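Local coordinates for malonate decarboxylase subunit alpha (Acinetobacter baumannii ATCC 17978, PDB 6MPR), which probably transfers the acyl-carrier protein from its acetyl thioester to malonate, as the alpha subunit of malonate decarboxylase, at residues A162-D167 / Q198-V203; D410-G415 / Y422-K427. One frame throughout, in Å; residues are numbered along the deposited sequence. Where two conformers were deposited one is given.

Contact 1: residues A162-D167 / Q198-V203; sequences AGFMAD and QVNELV
Met165 lays its thioether across Val203 at about a right angle. With CG anti to the backbone N (chi1 -174°) the chain runs out straight, then bends at the sulfur; SD sits 3.6 Å from Val203 CG1, and CE turns back toward Glu201, 3.6 Å from its OE1. The methyl thus lies against both Val203 CG1 and the Glu201 carboxylate, and Met165 also packs on Leu209. A different geometry rules at Phe164 and Asn200, which lie side by side and point the same way, ring and amide planes 86° apart, with CD1 3.7 Å from ND2. Asn200 OD1 accepts from Phe229 N, and the Phe229 ring packs edge-to-face with Phe164. Phe164 and Asn200 are the corners at which the two strands leave the large parallel sheet, strands 158-163 and 194-199, and enter a small one, strands 165-166 and 201-202; Phe164 and Met165 together face Tyr173 in a classic beta bulge. Parallel pairing holds before and after the turn: Gly163 N donates to Gln198 O at 2.8 Å, and Val203 N reaches Ala166 O at 2.8 Å, almost straight at 172°. Across the corner, Ala166 CB rests 3.6 Å from Val199 CG1, joining one sheet to the other. A water beside Gly163 O accepts from Gln198 NE2 at 2.9 Å, while Gln198 OE1 takes Leu75 N.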
ATOM      1  N   ALA A 162       7.331  21.030   0.689  1.00  8.02           N
ATOM      2  CA  ALA A 162       8.355  21.676   1.504  1.00 14.60           C
ATOM      3  C   ALA A 162       9.528  20.747   1.788  1.00 14.07           C
ATOM      4  O   ALA A 162       9.357  19.531   1.931  1.00 14.65           O
ATOM      5  CB  ALA A 162       7.777  22.144   2.847  1.00  9.49           C
ATOM      6  N   GLY A 163      10.721  21.346   1.926  1.00 12.05           N
ATOM      7  CA  GLY A 163      11.907  20.616   2.321  1.00 11.78           C
ATOM      8  C   GLY A 163      12.854  21.493   3.123  1.00 12.91           C
ATOM      9  O   GLY A 163      12.625  22.689   3.310  1.00 11.85           O
ATOM     10  N   PHE A 164      13.931  20.874   3.613  1.00 12.69           N
ATOM     11  CA  PHE A 164      14.928  21.614   4.383  1.00 13.91           C
ATOM     12  C   PHE A 164      15.821  22.445   3.477  1.00 17.05           C
ATOM     13  O   PHE A 164      16.094  23.617   3.762  1.00 13.85           O
ATOM     14  CB  PHE A 164      15.794  20.655   5.202  1.00  9.78           C
ATOM     15  CG  PHE A 164      15.126  20.145   6.441  1.00 17.17           C
ATOM     16  CD1 PHE A 164      15.008  20.955   7.564  1.00 24.41           C
ATOM     17  CD2 PHE A 164      14.634  18.846   6.497  1.00 12.48           C
ATOM     18  CE1 PHE A 164      14.398  20.481   8.717  1.00 22.87           C
ATOM     19  CE2 PHE A 164      14.013  18.377   7.641  1.00 13.81           C
ATOM     20  CZ  PHE A 164      13.907  19.184   8.754  1.00 22.17           C
ATOM     21  N   MET A 165      16.306  21.848   2.390  1.00 11.64           N
ATOM     22  CA  MET A 165      17.360  22.483   1.611  1.00 14.10           C
ATOM     23  C   MET A 165      17.204  22.110   0.145  1.00 15.24           C
ATOM     24  O   MET A 165      16.767  21.003  -0.183  1.00 14.65           O
ATOM     25  CB  MET A 165      18.739  22.062   2.150  1.00 17.51           C
ATOM     26  CG  MET A 165      19.912  22.760   1.529  1.00 21.18           C
ATOM     27  SD  MET A 165      21.459  22.182   2.274  1.00 21.32           S
ATOM     28  CE  MET A 165      21.643  23.372   3.608  1.00 19.31           C
ATOM     29  N   ALA A 166      17.520  23.057  -0.732  1.00 15.03           N
ATOM     30  CA  ALA A 166      17.617  22.786  -2.157  1.00 13.04           C
ATOM     31  C   ALA A 166      18.919  23.363  -2.682  1.00 13.65           C
ATOM     32  O   ALA A 166      19.435  24.351  -2.154  1.00 12.54           O
ATOM     33  CB  ALA A 166      16.452  23.382  -2.952  1.00 10.69           C
ATOM     34  N   ASP A 167      19.447  22.734  -3.726  1.00 13.91           N
ATOM     35  CA  ASP A 167      20.506  23.362  -4.496  1.00 12.38           C
ATOM     36  C   ASP A 167      19.854  24.123  -5.654  1.00 16.96           C
ATOM     37  O   ASP A 167      18.629  24.157  -5.779  1.00 15.14           O
ATOM     38  CB  ASP A 167      21.526  22.325  -4.958  1.00 12.62           C
ATOM     39  CG  ASP A 167      20.981  21.365  -6.010  1.00 22.61           C
ATOM     40  OD1 ASP A 167      19.878  21.575  -6.559  1.00 18.92           O
ATOM     41  OD2 ASP A 167      21.681  20.375  -6.290  1.00 18.06           O
ATOM     42  N   GLN A 198       9.063  24.742  -1.454  1.00  9.60           N
ATOM     43  CA  GLN A 198       9.681  25.721  -0.569  1.00  9.74           C
ATOM     44  C   GLN A 198      10.761  25.043   0.274  1.00  9.69           C
ATOM     45  O   GLN A 198      10.593  23.903   0.724  1.00 11.16           O
ATOM     46  CB  GLN A 198       8.630  26.388   0.324  1.00 11.45           C
ATOM     47  CG  GLN A 198       7.955  25.436   1.331  1.00 10.88           C
ATOM     48  CD  GLN A 198       7.308  26.191   2.461  1.00 10.78           C
ATOM     49  OE1 GLN A 198       6.177  26.661   2.339  1.00 11.39           O
ATOM     50  NE2 GLN A 198       8.027  26.322   3.578  1.00 13.44           N
ATOM     51  N   VAL A 199      11.890  25.732   0.467  1.00 11.57           N
ATOM     52  CA  VAL A 199      12.968  25.194   1.293  1.00 10.22           C
ATOM     53  C   VAL A 199      13.389  26.209   2.343  1.00 14.43           C
ATOM     54  O   VAL A 199      13.281  27.425   2.148  1.00 13.02           O
ATOM     55  CB  VAL A 199      14.202  24.746   0.468  1.00 10.35           C
ATOM     56  CG1 VAL A 199      13.838  23.558  -0.423  1.00 14.81           C
ATOM     57  CG2 VAL A 199      14.778  25.904  -0.357  1.00 14.74           C
ATOM     58  N   ASN A 200      13.898  25.691   3.465  1.00 11.25           N
ATOM     59  CA  ASN A 200      14.400  26.564   4.523  1.00 13.09           C
ATOM     60  C   ASN A 200      15.675  27.277   4.101  1.00 17.22           C
ATOM     61  O   ASN A 200      15.893  28.430   4.493  1.00 16.98           O
ATOM     62  CB  ASN A 200      14.665  25.774   5.804  1.00 11.49           C
ATOM     63  CG  ASN A 200      13.399  25.218   6.413  1.00 13.31           C
ATOM     64  OD1 ASN A 200      12.292  25.531   5.965  1.00 11.67           O
ATOM     65  ND2 ASN A 200      13.550  24.391   7.432  1.00 14.19           N
ATOM     66  N   GLU A 201      16.516  26.611   3.304  1.00 14.73           N
ATOM     67  CA  GLU A 201      17.826  27.108   2.900  1.00 16.60           C
ATOM     68  C   GLU A 201      18.106  26.751   1.446  1.00 17.80           C
ATOM     69  O   GLU A 201      17.765  25.658   0.986  1.00 14.58           O
ATOM     70  CB  GLU A 201      18.935  26.476   3.738  1.00 16.14           C
ATOM     71  CG  GLU A 201      19.166  27.048   5.088  1.00 34.88           C
ATOM     72  CD  GLU A 201      20.329  26.339   5.740  1.00 41.72           C
ATOM     73  OE1 GLU A 201      20.125  25.219   6.249  1.00 30.66           O
ATOM     74  OE2 GLU A 201      21.456  26.874   5.684  1.00 48.56           O
ATOM     75  N   LEU A 202      18.791  27.649   0.744  1.00 16.81           N
ATOM     76  CA  LEU A 202      19.278  27.395  -0.605  1.00 16.15           C
ATOM     77  C   LEU A 202      20.799  27.299  -0.594  1.00 19.73           C
ATOM     78  O   LEU A 202      21.468  28.170  -0.025  1.00 19.51           O
ATOM     79  CB  LEU A 202      18.844  28.514  -1.558  1.00 17.85           C
ATOM     80  CG  LEU A 202      19.233  28.398  -3.030  1.00 17.14           C
ATOM     81  CD1 LEU A 202      18.421  27.312  -3.709  1.00 16.50           C
ATOM     82  CD2 LEU A 202      19.033  29.740  -3.729  1.00 22.34           C
ATOM     83  N   VAL A 203      21.341  26.251  -1.223  1.00 19.10           N
ATOM     84  CA  VAL A 203      22.775  26.120  -1.457  1.00 15.41           C
ATOM     85  C   VAL A 203      23.033  26.112  -2.964  1.00 17.09           C
ATOM     86  O   VAL A 203      22.112  26.025  -3.776  1.00 16.53           O
ATOM     87  CB  VAL A 203      23.373  24.861  -0.792  1.00 16.34           C
ATOM     88  CG1 VAL A 203      23.157  24.899   0.699  1.00 20.02           C
ATOM     89  CG2 VAL A 203      22.774  23.620  -1.387  1.00 13.65           C
TER
HETATM   90  O   HOH W   1      10.645  25.031   3.697  1.00 11.35           O
HETATM   91  O   HOH W   2      18.270  23.609   6.180  1.00 23.63           O

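Contact 2: residues D410-G415 / Y422-K427; sequences DMRLQG and YLARGK
Arg412 starts out fully extended, CG anti to the backbone N (chi1 179°), and bends only at chi3 (62°), a course that lays its methylenes along the backbone of Ala424 and Arg425. The contact joins the loop after helix 406-410 to the chain leaving helix 418-423, within the long crossover that links the parallel strands 363-366 and 429-433 of an alpha/beta sheet. Ala424 points its methyl at the arginine stem, CB to Arg412 CG 3.6 Å. One step along, Arg412 CD lies 3.7 Å from Ala424 O, and that carbonyl oxygen comes up to the edge of the guanidinium, near its plane, though the polar end is used across the dimer: NH1 donates to Pro461 O of the second subunit. The stem packs on its own chain, while NH1 reaches the partner. Arg425 points away from the 410-415 segment, and its NH2 forms salt bridges with Asp470 and Asp471 of the second subunit.

At the far end Met411 and Lys427 meet through their first carbons, CB to CB 3.6 Å. Met411 CG presses close on the Lys427 carbonyl, 3.2 Å from its O, before the thioether bends away toward Thr473 and Tyr485. The lysine chain stays extended until a final turn at chi4 (77°) brings NZ near Met411 O, beyond the oxygen and tilted from the carbonyl plane, a weak hydrogen bond of 3.5 Å; Lys427 was modelled in two conformers, so this grip is doubtful. A water bridges the two segments: it accepts from Leu413 N at 2.8 Å and donates to Arg425 O at 3.0 Å, and in this conformer also accepts from Lys427 NZ at 3.1 Å.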
ATOM      1  N   ASP A 410      -3.189 -16.861  14.829  1.00 16.32           N
ATOM      2  CA  ASP A 410      -3.988 -17.071  16.033  1.00 16.22           C
ATOM      3  C   ASP A 410      -5.414 -16.568  15.863  1.00 18.28           C
ATOM      4  O   ASP A 410      -6.296 -16.965  16.636  1.00 21.67           O
ATOM      5  CB  ASP A 410      -3.322 -16.385  17.230  1.00 18.39           C
ATOM      6  CG  ASP A 410      -3.500 -17.150  18.528  1.00 27.95           C
ATOM      7  OD1 ASP A 410      -3.745 -18.382  18.486  1.00 25.48           O
ATOM      8  OD2 ASP A 410      -3.405 -16.512  19.601  1.00 25.88           O
ATOM      9  N   MET A 411      -5.658 -15.721  14.864  1.00 15.32           N
ATOM     10  CA  MET A 411      -6.991 -15.224  14.562  1.00 14.10           C
ATOM     11  C   MET A 411      -7.798 -16.161  13.665  1.00 22.19           C
ATOM     12  O   MET A 411      -8.997 -15.924  13.471  1.00 17.89           O
ATOM     13  CB  MET A 411      -6.889 -13.851  13.892  1.00 11.74           C
ATOM     14  CG  MET A 411      -6.230 -12.756  14.741  1.00 19.84           C
ATOM     15  SD  MET A 411      -7.142 -12.308  16.252  1.00 19.07           S
ATOM     16  CE  MET A 411      -6.205 -13.241  17.440  1.00 15.42           C
ATOM     17  N   ARG A 412      -7.176 -17.200  13.112  1.00 14.86           N
ATOM     18  CA  ARG A 412      -7.853 -18.083  12.174  1.00 15.99           C
ATOM     19  C   ARG A 412      -8.873 -18.980  12.875  1.00 20.00           C
ATOM     20  O   ARG A 412      -8.686 -19.394  14.022  1.00 19.65           O
ATOM     21  CB  ARG A 412      -6.836 -18.954  11.427  1.00 13.87           C
ATOM     22  CG  ARG A 412      -7.468 -19.935  10.447  1.00 17.39           C
ATOM     23  CD  ARG A 412      -6.448 -20.634   9.554  1.00 19.56           C
ATOM     24  NE  ARG A 412      -5.481 -21.448  10.286  1.00 19.13           N
ATOM     25  CZ  ARG A 412      -4.586 -22.246   9.701  1.00 17.13           C
ATOM     26  NH1 ARG A 412      -4.562 -22.365   8.374  1.00 19.56           N
ATOM     27  NH2 ARG A 412      -3.727 -22.939  10.438  1.00 19.78           N
ATOM     28  N   LEU A 413      -9.962 -19.270  12.154  1.00 21.17           N
ATOM     29  CA  LEU A 413     -10.990 -20.232  12.552  1.00 23.74           C
ATOM     30  C   LEU A 413     -10.399 -21.487  13.189  1.00 24.06           C
ATOM     31  O   LEU A 413      -9.478 -22.101  12.647  1.00 21.77           O
ATOM     32  CB  LEU A 413     -11.805 -20.614  11.313  1.00 31.66           C
ATOM     33  CG  LEU A 413     -12.938 -21.631  11.433  1.00 39.48           C
ATOM     34  CD1 LEU A 413     -14.221 -20.962  11.910  1.00 42.58           C
ATOM     35  CD2 LEU A 413     -13.150 -22.354  10.105  1.00 39.10           C
ATOM     36  N   GLN A 414     -10.952 -21.877  14.335  1.00 20.70           N
ATOM     37  CA  GLN A 414     -10.547 -23.090  15.029  1.00 29.72           C
ATOM     38  C   GLN A 414     -11.702 -24.084  15.078  1.00 25.23           C
ATOM     39  O   GLN A 414     -12.865 -23.727  14.880  1.00 27.31           O
ATOM     40  CB  GLN A 414     -10.073 -22.783  16.453  1.00 39.61           C
ATOM     41  CG  GLN A 414      -8.764 -22.019  16.531  1.00 45.27           C
ATOM     42  CD  GLN A 414      -8.272 -21.900  17.959  1.00 55.11           C
ATOM     43  OE1 GLN A 414      -8.369 -20.839  18.575  1.00 59.58           O
ATOM     44  NE2 GLN A 414      -7.752 -22.997  18.499  1.00 59.22           N
ATOM     45  N   GLY A 415     -11.362 -25.347  15.345  1.00 26.95           N
ATOM     46  CA  GLY A 415     -12.340 -26.408  15.485  1.00 24.03           C
ATOM     47  C   GLY A 415     -12.824 -27.033  14.193  1.00 29.48           C
ATOM     48  O   GLY A 415     -13.657 -27.951  14.246  1.00 32.25           O
ATOM     49  N   TYR A 422      -7.207 -25.480   6.292  1.00 22.47           N
ATOM     50  CA  TYR A 422      -6.264 -25.049   5.262  1.00 20.74           C
ATOM     51  C   TYR A 422      -6.871 -23.985   4.354  1.00 21.92           C
ATOM     52  O   TYR A 422      -6.135 -23.156   3.799  1.00 19.64           O
ATOM     53  CB  TYR A 422      -5.790 -26.255   4.448  1.00 17.99           C
ATOM     54  CG  TYR A 422      -4.610 -26.973   5.059  1.00 24.97           C
ATOM     55  CD1 TYR A 422      -3.376 -26.353   5.156  1.00 22.15           C
ATOM     56  CD2 TYR A 422      -4.727 -28.275   5.523  1.00 31.85           C
ATOM     57  CE1 TYR A 422      -2.290 -27.005   5.713  1.00 25.23           C
ATOM     58  CE2 TYR A 422      -3.644 -28.938   6.081  1.00 31.39           C
ATOM     59  CZ  TYR A 422      -2.431 -28.294   6.177  1.00 33.66           C
ATOM     60  OH  TYR A 422      -1.348 -28.941   6.722  1.00 35.97           O
ATOM     61  N   LEU A 423      -8.203 -23.966   4.211  1.00 17.10           N
ATOM     62  CA  LEU A 423      -8.878 -22.950   3.408  1.00 16.68           C
ATOM     63  C   LEU A 423      -9.235 -21.698   4.200  1.00 21.41           C
ATOM     64  O   LEU A 423      -9.656 -20.704   3.600  1.00 26.52           O
ATOM     65  CB  LEU A 423     -10.158 -23.535   2.777  1.00 17.60           C
ATOM     66  CG  LEU A 423      -9.979 -24.747   1.863  1.00 20.94           C
ATOM     67  CD1 LEU A 423     -11.338 -25.386   1.478  1.00 20.54           C
ATOM     68  CD2 LEU A 423      -9.211 -24.354   0.615  1.00 25.24           C
ATOM     69  N   ALA A 424      -9.100 -21.724   5.521  1.00 21.97           N
ATOM     70  CA  ALA A 424      -9.307 -20.529   6.313  1.00 20.74           C
ATOM     71  C   ALA A 424      -8.034 -19.686   6.311  1.00 19.48           C
ATOM     72  O   ALA A 424      -6.956 -20.152   5.937  1.00 20.98           O
ATOM     73  CB  ALA A 424      -9.712 -20.894   7.739  1.00 19.40           C
ATOM     74  N   ARG A 425      -8.164 -18.427   6.701  1.00 20.88           N
ATOM     75  CA  ARG A 425      -6.997 -17.561   6.751  1.00 18.51           C
ATOM     76  C   ARG A 425      -6.919 -16.830   8.084  1.00 13.74           C
ATOM     77  O   ARG A 425      -7.895 -16.725   8.838  1.00 15.06           O
ATOM     78  CB  ARG A 425      -6.991 -16.558   5.594  1.00 23.92           C
ATOM     79  CG  ARG A 425      -8.360 -16.041   5.221  1.00 23.16           C
ATOM     80  CD  ARG A 425      -8.158 -14.904   4.259  1.00 24.02           C
ATOM     81  NE  ARG A 425      -9.376 -14.479   3.591  1.00 19.75           N
ATOM     82  CZ  ARG A 425      -9.388 -13.467   2.731  1.00 16.67           C
ATOM     83  NH1 ARG A 425      -8.256 -12.825   2.479  1.00 12.26           N
ATOM     84  NH2 ARG A 425     -10.508 -13.109   2.126  1.00 14.81           N
ATOM     85  N   GLY A 426      -5.719 -16.350   8.382  1.00 14.51           N
ATOM     86  CA  GLY A 426      -5.511 -15.536   9.555  1.00 13.98           C
ATOM     87  C   GLY A 426      -6.117 -14.161   9.367  1.00 13.77           C
ATOM     88  O   GLY A 426      -6.731 -13.841   8.343  1.00 14.17           O
ATOM     89  N   LYS A 427      -5.939 -13.329  10.400  1.00 11.85           N
ATOM     90  CA  LYS A 427      -6.458 -11.966  10.415  0.57 12.20           C
ATOM     91  C   LYS A 427      -5.487 -11.068  11.170  1.00 11.41           C
ATOM     92  O   LYS A 427      -4.859 -11.486  12.150  1.00 13.89           O
ATOM     93  CB  LYS A 427      -7.842 -11.875  11.092  0.57 11.22           C
ATOM     94  CG  LYS A 427      -8.887 -12.871  10.602  0.57 16.86           C
ATOM     95  CD  LYS A 427     -10.214 -12.618  11.317  0.57 23.65           C
ATOM     96  CE  LYS A 427     -11.365 -13.420  10.720  0.57 26.54           C
ATOM     97  NZ  LYS A 427     -11.351 -14.856  11.118  0.57 27.62           N
TER
HETATM   98  O   HOH W   3     -10.528 -17.586   9.931  1.00 20.56           O

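How the contacts relate
Both contacts are partly buried, but they sit on opposite sides of the chain's centre, their centres about 51 Å apart, and share no secondary-structure element. Contact 1 joins neighbouring parallel strands, has seven buried residues among its twelve, and is held by backbone hydrogen bonds in strand register; no other protein chain of the assembly touches it. Contact 2 joins loop to helix exit, with no strand pairing between its segments: aliphatic stems and one bridging water do most of the work, over just under three fifths as much buried surface. Its arginines also face the second subunit, so their charged ends serve the dimer, whereas Asp167, Gln198 and Asn200 of contact 1 find partners within their own chain.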